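Beta-mannosidase (Trichoderma harzianum, PDB 4CVU) hydrolyses beta-mannosidic linkages, probably releasing mannose from the non-reducing ends of beta-mannosides, as a family 2 glycoside hydrolase. Local coordinates at residues E225-T231 / I339-R344; E489-L493 / P536-N540. One frame throughout, in Å; residues are numbered along the deposited sequence.

In the fold
Contact 1 (225-231 with 339-344) comes first along the chain and closes before contact 2 (489-493 with 536-540) opens. Their centres lie 37 Å apart and their nearest atoms about 21 Å apart, so they do not touch and share no sheet. Contact 1 brings together strands 227-237 and 340-346, the outermost strands of an antiparallel sheet in the immunoglobulin-like domain. Contact 2 lies nearer the centre of the chain, in the (beta/alpha)-barrel domain, where the segments following the neighbouring parallel strands 481-485 and 534-535 meet. One contact therefore joins the two edge strands of one sheet of an accessory beta domain, while the other lies at the barrel end where enzymes of this fold carry their active sites.

Contact 1: E225-T231 / I339-R344; sequences ELYSLNT and ILVSQR
Leu226 lays its CD1 methyl against CD1 of Ile339 (3.7 Å), the two side chains slanting past each other where the first and last strands of an immunoglobulin-like beta-sandwich come together. Ile339 forms a classic beta bulge with Leu340 opposite Val330, and its carbonyl O accepts a short, nearly straight bond from Leu226 N (2.6 Å, 168°). Beyond this point the strands diverge at 42°, and side chains and water bridge them. CD1 of Leu340 still reaches CB of Ser228 (3.9 Å). Further on, the hydroxyls of Thr231 and Ser342 share a hydrogen bond (OG1 to OG, 2.8 Å), while one water joins Ser342 OG, Ser228 OG and Arg344 NH1. The Arg344 chain bends at its second torsion (chi2 -59°), folding the guanidinium back so that NH1 also bonds Gln343 O (3.1 Å), an acceptor lying in the guanidinium plane. Two further waters hold the other nitrogens: one links NE to Thr231 O, the other links NH2 to Asn230 OD1. The group is thus gripped at all three nitrogens, and CB of Thr231 sits over one of its faces, offset toward the rim and 3.8 Å from Arg344 NH2.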
loop_
_atom_site.group_PDB
_atom_site.type_symbol
_atom_site.label_atom_id
_atom_site.label_comp_id
_atom_site.label_asym_id
_atom_site.label_seq_id
_atom_site.Cartn_x
_atom_site.Cartn_y
_atom_site.Cartn_z
ATOM N N GLU A 225 -25.918 23.109 -42.920
ATOM C CA GLU A 225 -25.946 21.745 -42.420
ATOM C C GLU A 225 -26.685 21.698 -41.085
ATOM O O GLU A 225 -26.622 22.631 -40.304
ATOM C CB GLU A 225 -24.511 21.256 -42.235
ATOM C CG GLU A 225 -24.217 19.888 -42.814
ATOM C CD GLU A 225 -22.955 19.255 -42.225
ATOM O OE1 GLU A 225 -22.206 19.934 -41.483
ATOM O OE2 GLU A 225 -22.713 18.063 -42.502
ATOM N N LEU A 226 -27.390 20.611 -40.827
ATOM C CA LEU A 226 -27.968 20.375 -39.513
ATOM C C LEU A 226 -26.951 19.575 -38.643
ATOM O O LEU A 226 -25.951 19.080 -39.152
ATOM C CB LEU A 226 -29.272 19.596 -39.647
ATOM C CG LEU A 226 -30.308 20.205 -40.605
ATOM C CD1 LEU A 226 -31.570 19.359 -40.597
ATOM C CD2 LEU A 226 -30.621 21.639 -40.222
ATOM N N TYR A 227 -27.229 19.471 -37.350
ATOM C CA TYR A 227 -26.416 18.659 -36.427
ATOM C C TYR A 227 -27.212 17.463 -35.889
ATOM O O TYR A 227 -28.331 17.622 -35.432
ATOM C CB TYR A 227 -25.917 19.504 -35.258
ATOM C CG TYR A 227 -25.253 18.640 -34.206
ATOM C CD1 TYR A 227 -23.976 18.141 -34.402
ATOM C CD2 TYR A 227 -25.935 18.273 -33.059
ATOM C CE1 TYR A 227 -23.371 17.312 -33.460
ATOM C CE2 TYR A 227 -25.354 17.437 -32.123
ATOM C CZ TYR A 227 -24.068 16.972 -32.314
ATOM O OH TYR A 227 -23.497 16.147 -31.353
ATOM N N SER A 228 -26.618 16.281 -35.920
ATOM C CA SER A 228 -27.305 15.062 -35.486
ATOM C C SER A 228 -27.191 14.866 -33.966
ATOM O O SER A 228 -26.093 14.769 -33.433
ATOM C CB SER A 228 -26.708 13.848 -36.192
ATOM O OG SER A 228 -27.279 12.669 -35.681
ATOM N N LEU A 229 -28.330 14.804 -33.281
ATOM C CA LEU A 229 -28.354 14.544 -31.839
ATOM C C LEU A 229 -28.361 13.062 -31.497
ATOM O O LEU A 229 -27.614 12.617 -30.624
ATOM C CB LEU A 229 -29.598 15.176 -31.201
ATOM C CG LEU A 229 -29.538 16.685 -31.013
ATOM C CD1 LEU A 229 -30.930 17.255 -30.839
ATOM C CD2 LEU A 229 -28.636 17.060 -29.842
ATOM N N ASN A 230 -29.219 12.313 -32.177
ATOM C CA ASN A 230 -29.552 10.933 -31.806
ATOM C C ASN A 230 -30.347 10.291 -32.972
ATOM O O ASN A 230 -31.100 10.975 -33.670
ATOM C CB ASN A 230 -30.407 10.924 -30.528
ATOM C CG ASN A 230 -30.569 9.539 -29.930
ATOM O OD1 ASN A 230 -29.787 8.643 -30.213
ATOM N ND2 ASN A 230 -31.571 9.369 -29.061
ATOM N N THR A 231 -30.197 8.983 -33.165
ATOM C CA THR A 231 -30.808 8.291 -34.314
ATOM C C THR A 231 -31.347 6.919 -33.904
ATOM O O THR A 231 -30.596 6.075 -33.409
ATOM C CB THR A 231 -29.778 8.132 -35.444
ATOM O OG1 THR A 231 -29.356 9.432 -35.917
ATOM C CG2 THR A 231 -30.365 7.342 -36.614
ATOM N N ILE A 339 -28.348 17.891 -45.980
ATOM C CA ILE A 339 -28.034 18.779 -44.865
ATOM C C ILE A 339 -27.968 18.040 -43.514
ATOM O O ILE A 339 -27.576 18.638 -42.527
ATOM C CB ILE A 339 -29.046 19.945 -44.757
ATOM C CG1 ILE A 339 -30.479 19.419 -44.590
ATOM C CG2 ILE A 339 -28.948 20.864 -45.977
ATOM C CD1 ILE A 339 -31.434 20.487 -44.120
ATOM N N LEU A 340 -28.383 16.768 -43.481
ATOM C CA LEU A 340 -28.258 15.910 -42.280
ATOM C C LEU A 340 -27.885 14.487 -42.697
ATOM O O LEU A 340 -28.574 13.866 -43.487
ATOM C CB LEU A 340 -29.564 15.909 -41.476
ATOM C CG LEU A 340 -29.673 15.048 -40.225
ATOM C CD1 LEU A 340 -28.672 15.511 -39.166
ATOM C CD2 LEU A 340 -31.084 15.102 -39.670
ATOM N N VAL A 341 -26.779 13.983 -42.170
ATOM C CA VAL A 341 -26.294 12.639 -42.475
ATOM C C VAL A 341 -26.025 11.912 -41.158
ATOM O O VAL A 341 -25.478 12.495 -40.234
ATOM C CB VAL A 341 -25.016 12.709 -43.331
ATOM C CG1 VAL A 341 -24.516 11.319 -43.698
ATOM C CG2 VAL A 341 -25.271 13.514 -44.590
ATOM N N SER A 342 -26.450 10.665 -41.050
ATOM C CA SER A 342 -26.247 9.880 -39.815
ATOM C C SER A 342 -25.869 8.468 -40.206
ATOM O O SER A 342 -26.442 7.918 -41.141
ATOM C CB SER A 342 -27.528 9.843 -38.986
ATOM O OG SER A 342 -27.313 9.189 -37.754
ATOM N N GLN A 343 -24.907 7.887 -39.500
ATOM C CA GLN A 343 -24.461 6.534 -39.769
ATOM C C GLN A 343 -24.468 5.697 -38.495
ATOM O O GLN A 343 -24.003 6.140 -37.468
ATOM C CB GLN A 343 -23.064 6.571 -40.358
ATOM C CG GLN A 343 -22.540 5.211 -40.762
ATOM C CD GLN A 343 -21.190 5.308 -41.444
ATOM O OE1 GLN A 343 -20.905 6.284 -42.155
ATOM N NE2 GLN A 343 -20.350 4.303 -41.239
ATOM N N ARG A 344 -25.030 4.501 -38.585
ATOM C CA ARG A 344 -24.992 3.516 -37.529
ATOM C C ARG A 344 -24.575 2.150 -38.081
ATOM O O ARG A 344 -24.707 1.884 -39.276
ATOM C CB ARG A 344 -26.378 3.425 -36.876
ATOM C CG ARG A 344 -26.802 4.672 -36.092
ATOM C CD ARG A 344 -25.846 5.013 -34.964
ATOM N NE ARG A 344 -26.329 6.086 -34.101
ATOM C CZ ARG A 344 -26.074 7.381 -34.264
ATOM N NH1 ARG A 344 -25.347 7.816 -35.263
ATOM N NH2 ARG A 344 -26.553 8.255 -33.401
HETATM O O HOH W 1 -25.216 10.589 -36.241
HETATM O O HOH W 2 -27.030 8.355 -30.502
HETATM O O HOH W 3 -27.840 5.970 -31.714
#

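Contact 2: E489-L493 / P536-N540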
loop_
_atom_site.group_PDB
_atom_site.type_symbol
_atom_site.label_atom_id
_atom_site.label_comp_id
_atom_site.label_asym_id
_atom_site.label_seq_id
_atom_site.Cartn_x
_atom_site.Cartn_y
_atom_site.Cartn_z
ATOM N N GLU A 489 -35.582 -6.126 -9.294
ATOM C CA GLU A 489 -36.240 -6.619 -8.061
ATOM C C GLU A 489 -37.514 -5.929 -7.520
ATOM O O GLU A 489 -37.585 -5.612 -6.343
ATOM C CB GLU A 489 -35.210 -6.736 -6.935
ATOM C CG GLU A 489 -34.691 -8.165 -6.764
ATOM C CD GLU A 489 -33.206 -8.236 -6.466
ATOM O OE1 GLU A 489 -32.646 -7.218 -5.976
ATOM O OE2 GLU A 489 -32.604 -9.339 -6.706
ATOM N N PHE A 490 -38.508 -5.723 -8.372
ATOM C CA PHE A 490 -39.711 -5.101 -7.970
ATOM C C PHE A 490 -40.730 -6.130 -7.486
ATOM O O PHE A 490 -40.956 -6.228 -6.333
ATOM C CB PHE A 490 -40.273 -4.297 -9.135
ATOM C CG PHE A 490 -39.628 -2.980 -9.272
ATOM C CD1 PHE A 490 -38.388 -2.864 -9.843
ATOM C CD2 PHE A 490 -40.204 -1.876 -8.727
ATOM C CE1 PHE A 490 -37.772 -1.642 -9.901
ATOM C CE2 PHE A 490 -39.603 -0.640 -8.781
ATOM C CZ PHE A 490 -38.379 -0.519 -9.382
ATOM N N GLU A 491 -41.279 -6.916 -8.388
ATOM C CA GLU A 491 -42.390 -7.799 -8.074
ATOM C C GLU A 491 -42.010 -9.007 -7.207
ATOM O O GLU A 491 -42.867 -9.627 -6.540
ATOM C CB GLU A 491 -43.017 -8.295 -9.375
ATOM C CG GLU A 491 -43.931 -7.262 -10.095
ATOM C CD GLU A 491 -44.559 -7.809 -11.381
ATOM O OE1 GLU A 491 -45.014 -8.967 -11.356
ATOM O OE2 GLU A 491 -44.607 -7.098 -12.414
ATOM N N ASN A 492 -40.739 -9.398 -7.273
ATOM C CA ASN A 492 -40.266 -10.540 -6.490
ATOM C C ASN A 492 -39.730 -10.165 -5.102
ATOM O O ASN A 492 -39.563 -11.056 -4.248
ATOM C CB ASN A 492 -39.238 -11.334 -7.281
ATOM C CG ASN A 492 -37.919 -10.610 -7.428
ATOM O OD1 ASN A 492 -37.870 -9.430 -7.719
ATOM N ND2 ASN A 492 -36.822 -11.347 -7.255
ATOM N N LEU A 493 -39.454 -8.873 -4.877
ATOM C CA LEU A 493 -38.827 -8.417 -3.622
ATOM C C LEU A 493 -39.449 -7.127 -3.033
ATOM O O LEU A 493 -40.102 -7.160 -1.993
ATOM C CB LEU A 493 -37.316 -8.233 -3.827
ATOM C CG LEU A 493 -36.477 -7.878 -2.590
ATOM C CD1 LEU A 493 -36.557 -8.991 -1.563
ATOM C CD2 LEU A 493 -35.035 -7.614 -2.957
ATOM N N PRO A 536 -41.727 -5.361 -17.144
ATOM C CA PRO A 536 -41.708 -4.247 -16.215
ATOM C C PRO A 536 -40.668 -4.397 -15.077
ATOM O O PRO A 536 -40.335 -3.409 -14.437
ATOM C CB PRO A 536 -43.129 -4.207 -15.668
ATOM C CG PRO A 536 -43.681 -5.569 -15.902
ATOM C CD PRO A 536 -42.971 -6.144 -17.071
ATOM N N CYS A 537 -40.174 -5.622 -14.830
ATOM C CA CYS A 537 -39.032 -5.807 -13.911
ATOM C C CYS A 537 -38.292 -7.095 -14.183
ATOM O O CYS A 537 -38.770 -7.975 -14.917
ATOM C CB CYS A 537 -39.460 -5.753 -12.452
ATOM S SG CYS A 537 -40.711 -6.994 -12.060
ATOM N N SER A 538 -37.118 -7.185 -13.573
ATOM C CA SER A 538 -36.137 -8.234 -13.848
ATOM C C SER A 538 -36.602 -9.629 -13.515
ATOM O O SER A 538 -36.053 -10.581 -14.047
ATOM C CB SER A 538 -34.880 -7.983 -13.037
ATOM O OG SER A 538 -35.180 -8.069 -11.650
ATOM N N ALA A 539 -37.558 -9.757 -12.599
ATOM C CA ALA A 539 -38.090 -11.046 -12.211
ATOM C C ALA A 539 -39.556 -10.949 -11.880
ATOM O O ALA A 539 -39.948 -10.179 -10.996
ATOM C CB ALA A 539 -37.327 -11.594 -10.985
ATOM N N ASN A 540 -40.364 -11.741 -12.565
ATOM C CA ASN A 540 -41.790 -11.753 -12.336
ATOM C C ASN A 540 -42.442 -13.034 -12.887
ATOM O O ASN A 540 -41.805 -13.848 -13.529
ATOM C CB ASN A 540 -42.480 -10.459 -12.899
ATOM C CG ASN A 540 -42.271 -10.279 -14.378
ATOM O OD1 ASN A 540 -42.857 -11.002 -15.170
ATOM N ND2 ASN A 540 -41.380 -9.320 -14.772
HETATM O O HOH W 4 -38.286 -7.876 -10.230
#
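Glu491 runs its side chain over the thiol of Cys537, its CB 3.8 Å from SG, at the start of helix 490-501 in the (beta/alpha)-barrel domain. With CG anti to its carbonyl carbon (chi1 -77°) and the chain extended beyond, the carboxylate reaches the loop after strand 534-535, where OE1 rests 3.3 Å from CB of Asn540 and OE2 lies near CG of Pro536. Its polar anchor is the hydroxyl of Tyr513, bonded to OE2; the carboxylate of Glu556 also lies close to OE2. Cutting this side chain back to an alanine is likely to leave the Tyr513 hydroxyl without its mate and to open a gap beside Cys537 and Asn540. The Cys537 thiol points between its own backbone N and carbonyl carbon (chi1 58°), which brings SG against N and CB of Glu491; there the buried Glu491 N has no hydrogen-bond partner. The thiol also receives a weak bond from Asn540 ND2, whose stronger partner is Ser535. CB of Cys537 meets CB of Phe490 (3.7 Å), whose ring meets that of Phe517. Ser538 OG takes an almost straight bond from N of Glu489, the N-cap residue (3.1 Å, 176°). Asn492 leans its amide carbon CG on the methyl of Ala539 (3.7 Å). A water closes the junction, accepting from Phe490 N (2.9 Å) and Ala539 N (3.1 Å) and donating to Asn492 OD1 (3.0 Å).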